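Local coordinates for malonyl-CoA-[acyl-carrier-protein] transacylase (Coxiella burnetii, PDB 3TQE), which probably transfers the malonyl group from malonyl-CoA to holo-acyl carrier protein, supplying malonyl-ACP for fatty acid synthesis, at residues L34-Q39 / L109-A114; S42-D47 / L117-G122; D61-T66 / Y124-V129; L97-A102 / I252-R257. One frame throughout, in Å; residues are numbered along the deposited sequence.

Overall arrangement
The four contacts are packings between helices of the acyl transferase domain. Helix 111-128 takes part in three. Contacts 1 and 2 join it to helix 31-44, with centres about 10 Å apart. Contact 3, centred about 12 Å from contact 2, joins its last turns to the start of helix 63-83. Contact 4 pairs helix 97-105, which follows strand 91-94 at the edge of the four-stranded parallel sheet, with the C-terminal part of helix 244-254. Its centre is about 16 Å from that of contact 2. Along the chain the segments of any two contacts alternate. A hydrogen bond between Arg121 NH2 and Gln254 OE1 ties helix 111-128 to the predicted catalytic region.

Contact 1: L34-Q39 / L109-A114; sequences LETFQQ and LKFEEA
Phe111 packs its ring against the backbone and side chain of Thr36, one turn before Gln39. Here helix 31-44 packs on the first turn of helix 111-128, two helices of the acyl transferase domain. Thr36 O meets the ring edge, 3.5 Å from Phe111 CE2. The methyl Thr36 CG2 lies off the ring plane, above the rim of one face, 3.7 Å from Phe111 CZ. With CG anti to the backbone N (chi1 175°), Phe111 sends its ring across to helix 31-44. Its other neighbours include Val104 of helix 97-105 and Thr72 and Arg79 of helix 63-83. The ring is thus buried between helix 111-128, which carries it, and helices 31-44, 63-83 and 97-105.

Gln39 comes to the CD2 side of the ring, with CB near the ring plane. Its OE1 sits 3.6 Å from Phe111 CD2, and the amide and ring planes are 55° apart. Arg79 donates a hydrogen bond to this oxygen and another to Thr36 OG1, which also bonds to Ile32 O. Glu112 bends at chi2 (130°), which brings its carboxylate across the Gln39 chain. Glu112 OE2 is 3.6 Å from Gln39 CG. One water donates to both acceptors, at 2.9 Å from Gln39 OE1 and 3.1 Å from Glu112 OE2.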
loop_
_atom_site.group_PDB
_atom_site.type_symbol
_atom_site.label_atom_id
_atom_site.label_comp_id
_atom_site.label_asym_id
_atom_site.label_seq_id
_atom_site.Cartn_x
_atom_site.Cartn_y
_atom_site.Cartn_z
ATOM N N LEU A 34 -1.946 -8.095 19.600
ATOM C CA LEU A 34 -0.680 -8.660 20.048
ATOM C C LEU A 34 -0.523 -10.068 19.524
ATOM O O LEU A 34 0.592 -10.471 19.180
ATOM C CB LEU A 34 -0.551 -8.584 21.559
ATOM C CG LEU A 34 -0.284 -7.176 22.102
ATOM C CD1 LEU A 34 -0.359 -7.204 23.615
ATOM C CD2 LEU A 34 1.031 -6.604 21.657
ATOM N N GLU A 35 -1.602 -10.828 19.461
ATOM C CA GLU A 35 -1.524 -12.181 18.911
ATOM C C GLU A 35 -1.055 -12.154 17.458
ATOM O O GLU A 35 -0.257 -12.980 17.031
ATOM C CB GLU A 35 -2.850 -12.899 19.032
ATOM C CG GLU A 35 -2.829 -14.345 18.551
ATOM C CD GLU A 35 -2.248 -15.322 19.566
ATOM O OE1 GLU A 35 -1.275 -14.967 20.277
ATOM O OE2 GLU A 35 -2.753 -16.471 19.637
ATOM N N THR A 36 -1.534 -11.195 16.704
ATOM C CA THR A 36 -1.143 -11.075 15.305
ATOM C C THR A 36 0.327 -10.706 15.194
ATOM O O THR A 36 1.047 -11.250 14.376
ATOM C CB THR A 36 -2.055 -10.043 14.602
ATOM O OG1 THR A 36 -3.404 -10.527 14.673
ATOM C CG2 THR A 36 -1.682 -9.830 13.138
ATOM N N PHE A 37 0.779 -9.771 16.004
ATOM C CA PHE A 37 2.177 -9.410 15.995
ATOM C C PHE A 37 3.023 -10.572 16.474
ATOM O O PHE A 37 4.139 -10.736 15.991
ATOM C CB PHE A 37 2.444 -8.147 16.810
ATOM C CG PHE A 37 2.216 -6.889 16.034
ATOM C CD1 PHE A 37 3.257 -6.251 15.408
ATOM C CD2 PHE A 37 0.944 -6.383 15.859
ATOM C CE1 PHE A 37 3.043 -5.122 14.660
ATOM C CE2 PHE A 37 0.732 -5.247 15.097
ATOM C CZ PHE A 37 1.777 -4.618 14.510
ATOM N N GLN A 38 2.517 -11.383 17.400
ATOM C CA GLN A 38 3.251 -12.564 17.853
ATOM C C GLN A 38 3.444 -13.553 16.713
ATOM O O GLN A 38 4.515 -14.146 16.560
ATOM C CB GLN A 38 2.528 -13.232 19.025
ATOM C CG GLN A 38 2.768 -12.551 20.369
ATOM C CD GLN A 38 1.796 -12.983 21.476
ATOM O OE1 GLN A 38 0.803 -13.687 21.242
ATOM N NE2 GLN A 38 2.094 -12.559 22.695
ATOM N N GLN A 39 2.398 -13.741 15.917
ATOM C CA GLN A 39 2.485 -14.598 14.747
ATOM C C GLN A 39 3.546 -14.069 13.801
ATOM O O GLN A 39 4.362 -14.828 13.292
ATOM C CB GLN A 39 1.140 -14.663 14.046
ATOM C CG GLN A 39 0.145 -15.483 14.835
ATOM C CD GLN A 39 -1.251 -15.372 14.337
ATOM O OE1 GLN A 39 -1.509 -14.723 13.343
ATOM N NE2 GLN A 39 -2.170 -16.040 15.012
ATOM N N LEU A 109 -3.582 -15.559 0.692
ATOM C CA LEU A 109 -2.233 -15.814 1.218
ATOM C C LEU A 109 -2.315 -16.044 2.708
ATOM O O LEU A 109 -3.047 -15.336 3.411
ATOM C CB LEU A 109 -1.290 -14.615 1.046
ATOM C CG LEU A 109 -0.967 -14.089 -0.325
ATOM C CD1 LEU A 109 -0.055 -12.867 -0.203
ATOM C CD2 LEU A 109 -0.328 -15.210 -1.158
ATOM N N LYS A 110 -1.557 -17.016 3.189
ATOM C CA LYS A 110 -1.447 -17.271 4.611
ATOM C C LYS A 110 -0.657 -16.136 5.235
ATOM O O LYS A 110 0.388 -15.760 4.724
ATOM C CB LYS A 110 -0.719 -18.593 4.876
ATOM C CG LYS A 110 -0.644 -18.941 6.347
ATOM C CD LYS A 110 -0.114 -20.344 6.606
ATOM C CE LYS A 110 -0.046 -20.588 8.098
ATOM N NZ LYS A 110 -0.245 -22.014 8.457
ATOM N N PHE A 111 -1.152 -15.594 6.336
ATOM C CA PHE A 111 -0.513 -14.445 6.963
ATOM C C PHE A 111 0.979 -14.638 7.209
ATOM O O PHE A 111 1.768 -13.797 6.820
ATOM C CB PHE A 111 -1.242 -14.088 8.260
ATOM C CG PHE A 111 -0.601 -13.012 9.031
ATOM C CD1 PHE A 111 -0.345 -11.807 8.444
ATOM C CD2 PHE A 111 -0.243 -13.191 10.332
ATOM C CE1 PHE A 111 0.245 -10.814 9.126
ATOM C CE2 PHE A 111 0.360 -12.167 11.033
ATOM C CZ PHE A 111 0.606 -10.994 10.422
ATOM N N GLU A 112 1.374 -15.710 7.885
ATOM C CA GLU A 112 2.779 -15.839 8.291
ATOM C C GLU A 112 3.666 -16.038 7.052
ATOM O O GLU A 112 4.787 -15.550 7.002
ATOM C CB GLU A 112 2.937 -16.977 9.286
ATOM C CG GLU A 112 2.260 -16.675 10.625
ATOM C CD GLU A 112 1.344 -17.797 11.138
ATOM O OE1 GLU A 112 1.583 -18.983 10.790
ATOM O OE2 GLU A 112 0.356 -17.498 11.871
ATOM N N GLU A 113 3.123 -16.660 6.018
ATOM C CA GLU A 113 3.855 -16.769 4.759
ATOM C C GLU A 113 4.013 -15.403 4.116
ATOM O O GLU A 113 5.078 -15.047 3.605
ATOM C CB GLU A 113 3.181 -17.772 3.839
ATOM C CG GLU A 113 3.226 -19.159 4.468
ATOM C CD GLU A 113 2.594 -20.269 3.684
ATOM O OE1 GLU A 113 2.082 -20.030 2.566
ATOM O OE2 GLU A 113 2.617 -21.415 4.231
ATOM N N ALA A 114 2.956 -14.615 4.169
ATOM C CA ALA A 114 3.009 -13.271 3.624
ATOM C C ALA A 114 3.995 -12.393 4.382
ATOM O O ALA A 114 4.653 -11.558 3.779
ATOM C CB ALA A 114 1.608 -12.650 3.566
HETATM O O HOH W 1 -2.404 -16.397 11.171
#

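Contact 2: S42-D47 / L117-G122. With GLY (glycine), chain B.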
loop_
_atom_site.group_PDB
_atom_site.type_symbol
_atom_site.label_atom_id
_atom_site.label_comp_id
_atom_site.label_asym_id
_atom_site.label_seq_id
_atom_site.Cartn_x
_atom_site.Cartn_y
_atom_site.Cartn_z
ATOM N N SER A 42 7.032 -14.630 15.199
ATOM C CA SER A 42 7.490 -15.995 15.077
ATOM C C SER A 42 8.023 -16.260 13.673
ATOM O O SER A 42 9.032 -16.957 13.498
ATOM C CB SER A 42 6.391 -16.958 15.478
ATOM O OG SER A 42 6.167 -16.831 16.871
ATOM N N ALA A 43 7.391 -15.665 12.682
ATOM C CA ALA A 43 7.837 -15.812 11.318
ATOM C C ALA A 43 9.147 -15.070 11.036
ATOM O O ALA A 43 9.990 -15.565 10.278
ATOM C CB ALA A 43 6.755 -15.320 10.396
ATOM N N LEU A 44 9.330 -13.904 11.651
ATOM C CA LEU A 44 10.459 -13.006 11.398
ATOM C C LEU A 44 11.661 -13.306 12.266
ATOM O O LEU A 44 12.785 -12.903 11.956
ATOM C CB LEU A 44 10.027 -11.568 11.665
ATOM C CG LEU A 44 8.993 -11.023 10.695
ATOM C CD1 LEU A 44 8.307 -9.801 11.308
ATOM C CD2 LEU A 44 9.631 -10.717 9.360
ATOM N N ALA A 45 11.387 -13.916 13.415
ATOM C CA ALA A 45 12.392 -14.263 14.429
ATOM C C ALA A 45 12.893 -13.098 15.275
ATOM O O ALA A 45 13.885 -13.223 15.973
ATOM C CB ALA A 45 13.580 -15.064 13.826
ATOM N N TYR A 46 12.171 -11.987 15.279
ATOM C CA TYR A 46 12.405 -10.903 16.220
ATOM C C TYR A 46 11.041 -10.362 16.630
ATOM O O TYR A 46 10.019 -10.696 16.015
ATOM C CB TYR A 46 13.272 -9.785 15.641
ATOM C CG TYR A 46 12.662 -9.067 14.463
ATOM C CD1 TYR A 46 11.854 -7.963 14.654
ATOM C CD2 TYR A 46 12.863 -9.505 13.163
ATOM C CE1 TYR A 46 11.254 -7.315 13.603
ATOM C CE2 TYR A 46 12.302 -8.833 12.100
ATOM C CZ TYR A 46 11.486 -7.737 12.335
ATOM O OH TYR A 46 10.913 -7.106 11.293
ATOM N N ASP A 47 11.033 -9.554 17.681
ATOM C CA ASP A 47 9.800 -9.055 18.270
ATOM C C ASP A 47 9.363 -7.831 17.512
ATOM O O ASP A 47 9.854 -6.716 17.701
ATOM C CB ASP A 47 10.032 -8.745 19.742
ATOM C CG ASP A 47 8.783 -8.331 20.460
ATOM O OD1 ASP A 47 7.784 -7.948 19.812
ATOM O OD2 ASP A 47 8.828 -8.368 21.700
ATOM N N LEU A 117 7.306 -13.213 3.114
ATOM C CA LEU A 117 7.425 -12.797 1.745
ATOM C C LEU A 117 7.668 -11.279 1.650
ATOM O O LEU A 117 8.458 -10.822 0.832
ATOM C CB LEU A 117 6.163 -13.156 0.986
ATOM C CG LEU A 117 6.163 -12.844 -0.488
ATOM C CD1 LEU A 117 7.249 -13.622 -1.221
ATOM C CD2 LEU A 117 4.785 -13.127 -1.033
ATOM N N VAL A 118 6.960 -10.491 2.447
ATOM C CA VAL A 118 7.142 -9.055 2.332
ATOM C C VAL A 118 8.431 -8.595 2.979
ATOM O O VAL A 118 8.963 -7.577 2.580
ATOM C CB VAL A 118 5.930 -8.228 2.794
ATOM C CG1 VAL A 118 4.681 -8.595 1.997
ATOM C CG2 VAL A 118 5.712 -8.303 4.291
ATOM N N GLU A 119 8.945 -9.351 3.956
ATOM C CA GLU A 119 10.274 -9.072 4.423
ATOM C C GLU A 119 11.260 -9.229 3.284
ATOM O O GLU A 119 12.115 -8.374 3.088
ATOM C CB GLU A 119 10.648 -9.980 5.569
ATOM C CG GLU A 119 12.056 -9.694 6.050
ATOM C CD GLU A 119 12.512 -10.578 7.151
ATOM O OE1 GLU A 119 12.359 -11.812 7.016
ATOM O OE2 GLU A 119 13.042 -10.023 8.147
ATOM N N LYS A 120 11.112 -10.303 2.514
ATOM C CA LYS A 120 11.981 -10.504 1.368
ATOM C C LYS A 120 11.772 -9.422 0.329
ATOM O O LYS A 120 12.729 -8.896 -0.247
ATOM C CB LYS A 120 11.767 -11.870 0.743
ATOM C CG LYS A 120 12.394 -13.010 1.525
ATOM C CD LYS A 120 11.843 -14.322 1.019
ATOM C CE LYS A 120 12.422 -15.504 1.767
ATOM N NZ LYS A 120 11.775 -16.777 1.306
ATOM N N ARG A 121 10.527 -9.064 0.102
ATOM C CA ARG A 121 10.232 -8.000 -0.845
ATOM C C ARG A 121 10.986 -6.737 -0.464
ATOM O O ARG A 121 11.604 -6.090 -1.306
ATOM C CB ARG A 121 8.734 -7.752 -0.917
ATOM C CG ARG A 121 8.291 -6.671 -1.872
ATOM C CD ARG A 121 6.802 -6.595 -1.812
ATOM N NE ARG A 121 6.197 -5.670 -2.772
ATOM C CZ ARG A 121 5.954 -4.382 -2.551
ATOM N NH1 ARG A 121 6.298 -3.805 -1.408
ATOM N NH2 ARG A 121 5.370 -3.654 -3.503
ATOM N N GLY A 122 10.929 -6.374 0.816
ATOM C CA GLY A 122 11.649 -5.202 1.276
ATOM C C GLY A 122 13.134 -5.355 1.102
ATOM O O GLY A 122 13.820 -4.431 0.637
HETATM N N GLY B . 6.006 2.475 -2.773
HETATM C CA GLY B . 6.139 1.593 -1.568
HETATM C C GLY B . 6.392 0.139 -1.926
HETATM O O GLY B . 6.147 -0.809 -1.153
HETATM O OXT GLY B . 6.841 -0.126 -3.028
HETATM O O HOH W 2 14.012 -11.267 10.100
HETATM O O HOH W 3 11.968 -7.660 8.968
#
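Leu44 and Glu119 make the van der Waals part of the contact. The methyl Leu44 CD2 lies against the carboxylate, 3.6 Å from Glu119 CD, and the two side chains run past each other in opposite directions. Pro68 of helix 63-83 packs on both Leu44 and Tyr46.

Water makes the polar part. Glu119 is extended, with CG anti to the backbone N (chi1 179°), and this carries OE2 to the end of helix 31-44. One water donates to Leu44 O at 2.8 Å and to Glu119 OE2 at 2.5 Å. A second accepts from Tyr46 OH at 2.6 Å and donates to Glu119 OE2 at 2.7 Å. Glu119 thus links helix 111-128 of the acyl transferase domain to the point where helix 31-44 ends at Leu44; Ala45, the next residue, has positive phi.

Ligand binding belongs to Arg121 on the same helix. Its NH1 donates to O of the bound glycine at 3.0 Å (167°), in the guanidinium plane. Gln67 also bonds to NH1, while Ser96 and Gln254 bond to NH2.

Contact 3: D61-T66 / Y124-V129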
loop_
_atom_site.group_PDB
_atom_site.type_symbol
_atom_site.label_atom_id
_atom_site.label_comp_id
_atom_site.label_asym_id
_atom_site.label_seq_id
_atom_site.Cartn_x
_atom_site.Cartn_y
_atom_site.Cartn_z
ATOM N N ASP A 61 11.823 2.575 9.691
ATOM C CA ASP A 61 11.725 3.157 8.372
ATOM C C ASP A 61 12.559 2.440 7.298
ATOM O O ASP A 61 12.464 2.759 6.118
ATOM C CB ASP A 61 12.085 4.636 8.431
ATOM C CG ASP A 61 10.990 5.494 9.074
ATOM O OD1 ASP A 61 9.802 5.072 9.157
ATOM O OD2 ASP A 61 11.318 6.629 9.473
ATOM N N GLN A 62 13.353 1.465 7.697
ATOM C CA GLN A 62 14.099 0.655 6.747
ATOM C C GLN A 62 13.120 -0.334 6.151
ATOM O O GLN A 62 12.402 -0.972 6.875
ATOM C CB GLN A 62 15.279 -0.052 7.448
ATOM C CG GLN A 62 16.351 0.974 7.838
ATOM C CD GLN A 62 17.569 0.435 8.589
ATOM O OE1 GLN A 62 17.489 -0.518 9.358
ATOM N NE2 GLN A 62 18.719 1.082 8.368
ATOM N N THR A 63 13.140 -0.500 4.838
ATOM C CA THR A 63 12.146 -1.242 4.065
ATOM C C THR A 63 11.919 -2.658 4.573
ATOM O O THR A 63 10.822 -3.181 4.610
ATOM C CB THR A 63 12.605 -1.273 2.557
ATOM O OG1 THR A 63 13.603 -2.265 2.357
ATOM C CG2 THR A 63 13.218 0.053 2.156
ATOM N N GLN A 64 13.013 -3.308 4.941
ATOM C CA GLN A 64 12.872 -4.690 5.375
ATOM C C GLN A 64 12.097 -4.833 6.657
ATOM O O GLN A 64 11.588 -5.900 6.932
ATOM C CB GLN A 64 14.228 -5.369 5.573
ATOM C CG GLN A 64 15.081 -4.841 6.686
ATOM C CD GLN A 64 16.336 -5.679 6.876
ATOM O OE1 GLN A 64 16.342 -6.872 6.600
ATOM N NE2 GLN A 64 17.421 -5.030 7.304
ATOM N N PHE A 65 12.022 -3.758 7.434
ATOM C CA PHE A 65 11.175 -3.723 8.625
ATOM C C PHE A 65 9.797 -3.104 8.344
ATOM O O PHE A 65 8.797 -3.588 8.852
ATOM C CB PHE A 65 11.850 -2.963 9.748
ATOM C CG PHE A 65 13.138 -3.582 10.182
ATOM C CD1 PHE A 65 13.140 -4.763 10.871
ATOM C CD2 PHE A 65 14.345 -3.019 9.839
ATOM C CE1 PHE A 65 14.335 -5.352 11.250
ATOM C CE2 PHE A 65 15.546 -3.608 10.217
ATOM C CZ PHE A 65 15.523 -4.766 10.930
ATOM N N THR A 66 9.768 -2.039 7.563
ATOM C CA THR A 66 8.522 -1.330 7.294
ATOM C C THR A 66 7.511 -2.268 6.685
ATOM O O THR A 66 6.338 -2.249 7.049
ATOM C CB THR A 66 8.724 -0.212 6.308
ATOM O OG1 THR A 66 9.808 0.601 6.713
ATOM C CG2 THR A 66 7.475 0.613 6.117
ATOM N N TYR A 124 14.806 -7.279 -0.966
ATOM C CA TYR A 124 15.233 -7.279 -2.354
ATOM C C TYR A 124 15.136 -5.882 -2.950
ATOM O O TYR A 124 15.978 -5.465 -3.730
ATOM C CB TYR A 124 14.403 -8.238 -3.180
ATOM C CG TYR A 124 14.432 -9.663 -2.759
ATOM C CD1 TYR A 124 15.456 -10.186 -2.021
ATOM C CD2 TYR A 124 13.426 -10.507 -3.131
ATOM C CE1 TYR A 124 15.452 -11.534 -1.639
ATOM C CE2 TYR A 124 13.437 -11.832 -2.784
ATOM C CZ TYR A 124 14.463 -12.340 -2.046
ATOM O OH TYR A 124 14.440 -13.668 -1.685
HETATM N N MSE A 125 14.061 -5.172 -2.634
HETATM C CA MSE A 125 13.893 -3.829 -3.176
HETATM C C MSE A 125 14.993 -2.901 -2.699
HETATM O O MSE A 125 15.492 -2.095 -3.467
HETATM C CB MSE A 125 12.529 -3.270 -2.800
HETATM C CG MSE A 125 11.408 -3.969 -3.536
HETATM SE SE MSE A 125 9.663 -3.345 -3.026
HETATM C CE MSE A 125 10.189 -2.321 -1.473
ATOM N N GLN A 126 15.372 -3.045 -1.444
ATOM C CA GLN A 126 16.435 -2.236 -0.885
ATOM C C GLN A 126 17.748 -2.425 -1.628
ATOM O O GLN A 126 18.555 -1.493 -1.742
ATOM C CB GLN A 126 16.635 -2.641 0.563
ATOM C CG GLN A 126 17.713 -1.888 1.274
ATOM C CD GLN A 126 17.271 -0.533 1.573
ATOM O OE1 GLN A 126 17.679 0.457 0.925
ATOM N NE2 GLN A 126 16.373 -0.449 2.533
ATOM N N GLU A 127 17.973 -3.643 -2.091
ATOM C CA GLU A 127 19.235 -4.026 -2.700
ATOM C C GLU A 127 19.290 -3.759 -4.180
ATOM O O GLU A 127 20.365 -3.878 -4.791
ATOM C CB GLU A 127 19.492 -5.502 -2.420
ATOM C CG GLU A 127 19.696 -5.763 -0.960
ATOM C CD GLU A 127 20.061 -7.216 -0.660
ATOM O OE1 GLU A 127 20.425 -7.930 -1.628
ATOM O OE2 GLU A 127 19.980 -7.641 0.531
ATOM N N ALA A 128 18.168 -3.387 -4.790
ATOM C CA ALA A 128 18.115 -3.345 -6.240
ATOM C C ALA A 128 18.980 -2.251 -6.821
ATOM O O ALA A 128 19.551 -2.450 -7.868
ATOM C CB ALA A 128 16.699 -3.182 -6.723
ATOM N N VAL A 129 19.025 -1.109 -6.144
ATOM C CA VAL A 129 19.734 0.078 -6.626
ATOM C C VAL A 129 20.748 0.487 -5.573
ATOM O O VAL A 129 20.410 0.586 -4.406
ATOM C CB VAL A 129 18.718 1.234 -6.851
ATOM C CG1 VAL A 129 19.384 2.524 -7.257
ATOM C CG2 VAL A 129 17.693 0.817 -7.907
HETATM O O HOH W 4 15.793 -2.589 4.245
#
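Thr63 and Gln126 carry this contact, and each has more than 50 Å² buried by the other segment. Both point their CB at the opposite helix. The methyl Thr63 CG2 comes within 3.2 Å of Gln126 NE2. Thr63 OG1 lies 3.5 Å from Gln126 CB, so methyl and hydroxyl both face the glutamine. Gln126 leaves its helix with CG anti to the backbone N and then bends at chi2 (74°). This fold of the chain turns the amide toward the threonine, and the two side chains cross at a slant.

The threonine hydroxyl, in the conformer described, hydrogen-bonds to Gly122 O, one turn earlier on the helix of Gln126. In the acyl transferase domain this ties the first turn of helix 63-83 to the last turns of helix 111-128. Gln62 is the N-cap residue of helix 63-83. Its carbonyl O accepts from Phe65 N and Thr66 N, both at 2.9 Å, which reach it from opposite faces of its plane.

Water also joins the segments. A single molecule accepts from Gln126 NE2 at 2.8 Å and from Gln64 N at 3.0 Å. It therefore gives a partner to a backbone N-H in the first turn of helix 63-83. Selenomethionine Met125 also points its CB toward helix 63-83 but stays farther off; it packs on Leu255. Ser201 touches Gln126.

Contact 4: L97-A102 / I252-R257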
loop_
_atom_site.group_PDB
_atom_site.type_symbol
_atom_site.label_atom_id
_atom_site.label_comp_id
_atom_site.label_asym_id
_atom_site.label_seq_id
_atom_site.Cartn_x
_atom_site.Cartn_y
_atom_site.Cartn_z
ATOM N N LEU A 97 2.582 -2.329 -0.909
ATOM C CA LEU A 97 2.639 -3.310 0.121
ATOM C C LEU A 97 1.236 -3.679 0.591
ATOM O O LEU A 97 0.966 -4.835 0.939
ATOM C CB LEU A 97 3.446 -2.767 1.282
ATOM C CG LEU A 97 3.546 -3.579 2.541
ATOM C CD1 LEU A 97 4.098 -4.998 2.258
ATOM C CD2 LEU A 97 4.346 -2.724 3.460
ATOM N N GLY A 98 0.326 -2.719 0.591
ATOM C CA GLY A 98 -1.011 -2.973 1.042
ATOM C C GLY A 98 -1.719 -4.048 0.268
ATOM O O GLY A 98 -2.645 -4.663 0.756
ATOM N N GLU A 99 -1.298 -4.282 -0.961
ATOM C CA GLU A 99 -1.923 -5.316 -1.744
ATOM C C GLU A 99 -1.724 -6.694 -1.111
ATOM O O GLU A 99 -2.600 -7.542 -1.191
ATOM C CB GLU A 99 -1.344 -5.241 -3.153
ATOM C CG GLU A 99 -1.946 -6.199 -4.123
ATOM C CD GLU A 99 -1.806 -5.660 -5.553
ATOM O OE1 GLU A 99 -2.192 -4.476 -5.789
ATOM O OE2 GLU A 99 -1.325 -6.428 -6.420
ATOM N N TYR A 100 -0.597 -6.887 -0.422
ATOM C CA TYR A 100 -0.370 -8.142 0.271
ATOM C C TYR A 100 -1.303 -8.274 1.429
ATOM O O TYR A 100 -1.750 -9.378 1.731
ATOM C CB TYR A 100 1.065 -8.265 0.756
ATOM C CG TYR A 100 2.026 -8.429 -0.398
ATOM C CD1 TYR A 100 2.445 -9.682 -0.773
ATOM C CD2 TYR A 100 2.473 -7.336 -1.143
ATOM C CE1 TYR A 100 3.297 -9.859 -1.840
ATOM C CE2 TYR A 100 3.308 -7.507 -2.257
ATOM C CZ TYR A 100 3.744 -8.774 -2.563
ATOM O OH TYR A 100 4.563 -8.955 -3.641
ATOM N N ALA A 101 -1.542 -7.174 2.138
ATOM C CA ALA A 101 -2.491 -7.231 3.215
ATOM C C ALA A 101 -3.863 -7.581 2.698
ATOM O O ALA A 101 -4.553 -8.394 3.293
ATOM C CB ALA A 101 -2.531 -5.905 3.976
ATOM N N ALA A 102 -4.256 -6.993 1.580
ATOM C CA ALA A 102 -5.570 -7.285 0.986
ATOM C C ALA A 102 -5.654 -8.771 0.661
ATOM O O ALA A 102 -6.648 -9.431 0.929
ATOM C CB ALA A 102 -5.780 -6.446 -0.235
ATOM N N ILE A 252 4.392 -9.547 -9.064
ATOM C CA ILE A 252 5.747 -9.326 -9.525
ATOM C C ILE A 252 5.784 -8.090 -10.422
ATOM O O ILE A 252 6.655 -7.245 -10.301
ATOM C CB ILE A 252 6.285 -10.569 -10.225
ATOM C CG1 ILE A 252 6.396 -11.728 -9.215
ATOM C CG2 ILE A 252 7.606 -10.265 -10.902
ATOM C CD1 ILE A 252 7.229 -11.427 -7.981
ATOM N N LYS A 253 4.822 -7.966 -11.321
ATOM C CA LYS A 253 4.768 -6.798 -12.200
ATOM C C LYS A 253 4.579 -5.507 -11.422
ATOM O O LYS A 253 5.033 -4.463 -11.840
ATOM C CB LYS A 253 3.671 -6.982 -13.245
ATOM C CG LYS A 253 3.734 -5.991 -14.413
ATOM C CD LYS A 253 2.638 -6.299 -15.458
ATOM C CE LYS A 253 2.712 -5.356 -16.650
ATOM N NZ LYS A 253 1.697 -5.695 -17.711
ATOM N N GLN A 254 3.899 -5.591 -10.286
ATOM C CA GLN A 254 3.671 -4.436 -9.448
ATOM C C GLN A 254 4.949 -3.709 -9.129
ATOM O O GLN A 254 4.943 -2.504 -9.011
ATOM C CB GLN A 254 2.997 -4.893 -8.142
ATOM C CG GLN A 254 2.498 -3.789 -7.270
ATOM C CD GLN A 254 2.447 -4.200 -5.806
ATOM O OE1 GLN A 254 3.398 -4.735 -5.251
ATOM N NE2 GLN A 254 1.347 -3.910 -5.174
ATOM N N LEU A 255 6.040 -4.451 -8.976
ATOM C CA LEU A 255 7.302 -3.899 -8.531
ATOM C C LEU A 255 7.873 -2.941 -9.548
ATOM O O LEU A 255 8.609 -2.040 -9.185
ATOM C CB LEU A 255 8.308 -5.002 -8.279
ATOM C CG LEU A 255 7.954 -5.920 -7.120
ATOM C CD1 LEU A 255 8.766 -7.220 -7.221
ATOM C CD2 LEU A 255 8.147 -5.189 -5.818
ATOM N N VAL A 256 7.575 -3.171 -10.814
ATOM C CA VAL A 256 8.214 -2.430 -11.898
ATOM C C VAL A 256 7.283 -1.521 -12.670
ATOM O O VAL A 256 7.713 -0.881 -13.637
ATOM C CB VAL A 256 8.958 -3.381 -12.851
ATOM C CG1 VAL A 256 10.105 -4.043 -12.139
ATOM C CG2 VAL A 256 7.999 -4.429 -13.447
ATOM N N ARG A 257 6.025 -1.450 -12.254
ATOM C CA ARG A 257 5.030 -0.670 -12.942
ATOM C C ARG A 257 4.316 0.226 -11.956
ATOM O O ARG A 257 4.322 -0.034 -10.764
ATOM C CB ARG A 257 4.043 -1.598 -13.640
ATOM C CG ARG A 257 4.650 -2.297 -14.822
ATOM C CD ARG A 257 5.087 -1.300 -15.874
ATOM N NE ARG A 257 4.058 -1.085 -16.882
ATOM C CZ ARG A 257 4.134 -1.528 -18.135
ATOM N NH1 ARG A 257 5.202 -2.200 -18.546
ATOM N NH2 ARG A 257 3.142 -1.293 -18.980
HETATM O O HOH W 5 4.874 -6.854 -5.137
#
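Gln254 and Glu99 meet through van der Waals contact between their side chains. They approach from opposite directions, and the amide and carboxylate planes are 46° apart. Gln254 NE2 sits 3.6 Å from Glu99 CB and equally far from Glu99 CD. Both residues hold CG anti to the backbone N and are extended beyond it (chi1 -171° for Gln254), so together they bridge the gap between helix 97-105 and the C-terminal part of helix 244-254. Tyr100 flanks the amide, with CE2 4.1 Å from Gln254 OE1 and the ring and amide planes 58° apart.

Water provides the polar link across the contact. One molecule accepts from Tyr100 OH at 2.6 Å, near the plane of the ring, and donates to Gln254 OE1 at 2.6 Å.

Hydrogen bonds to residues around the contact fix both polar ends: Gln254 OE1 also accepts from Arg121 NH2, Gln254 NE2 donates to Ser96 O, and the Glu99 carboxylate is held by His234 and the backbone N of Asn235. Ser96, the predicted nucleophile, lies just before segment 97-102, in a Gly-x-Ser-x-Gly sequence consistent with a nucleophile elbow. Through its amide and its carbonyl O, which bonds to ND1 of the predicted catalytic His205, Gln254 joins the backbone of Ser96 to that imidazole, and probably helps to orient both.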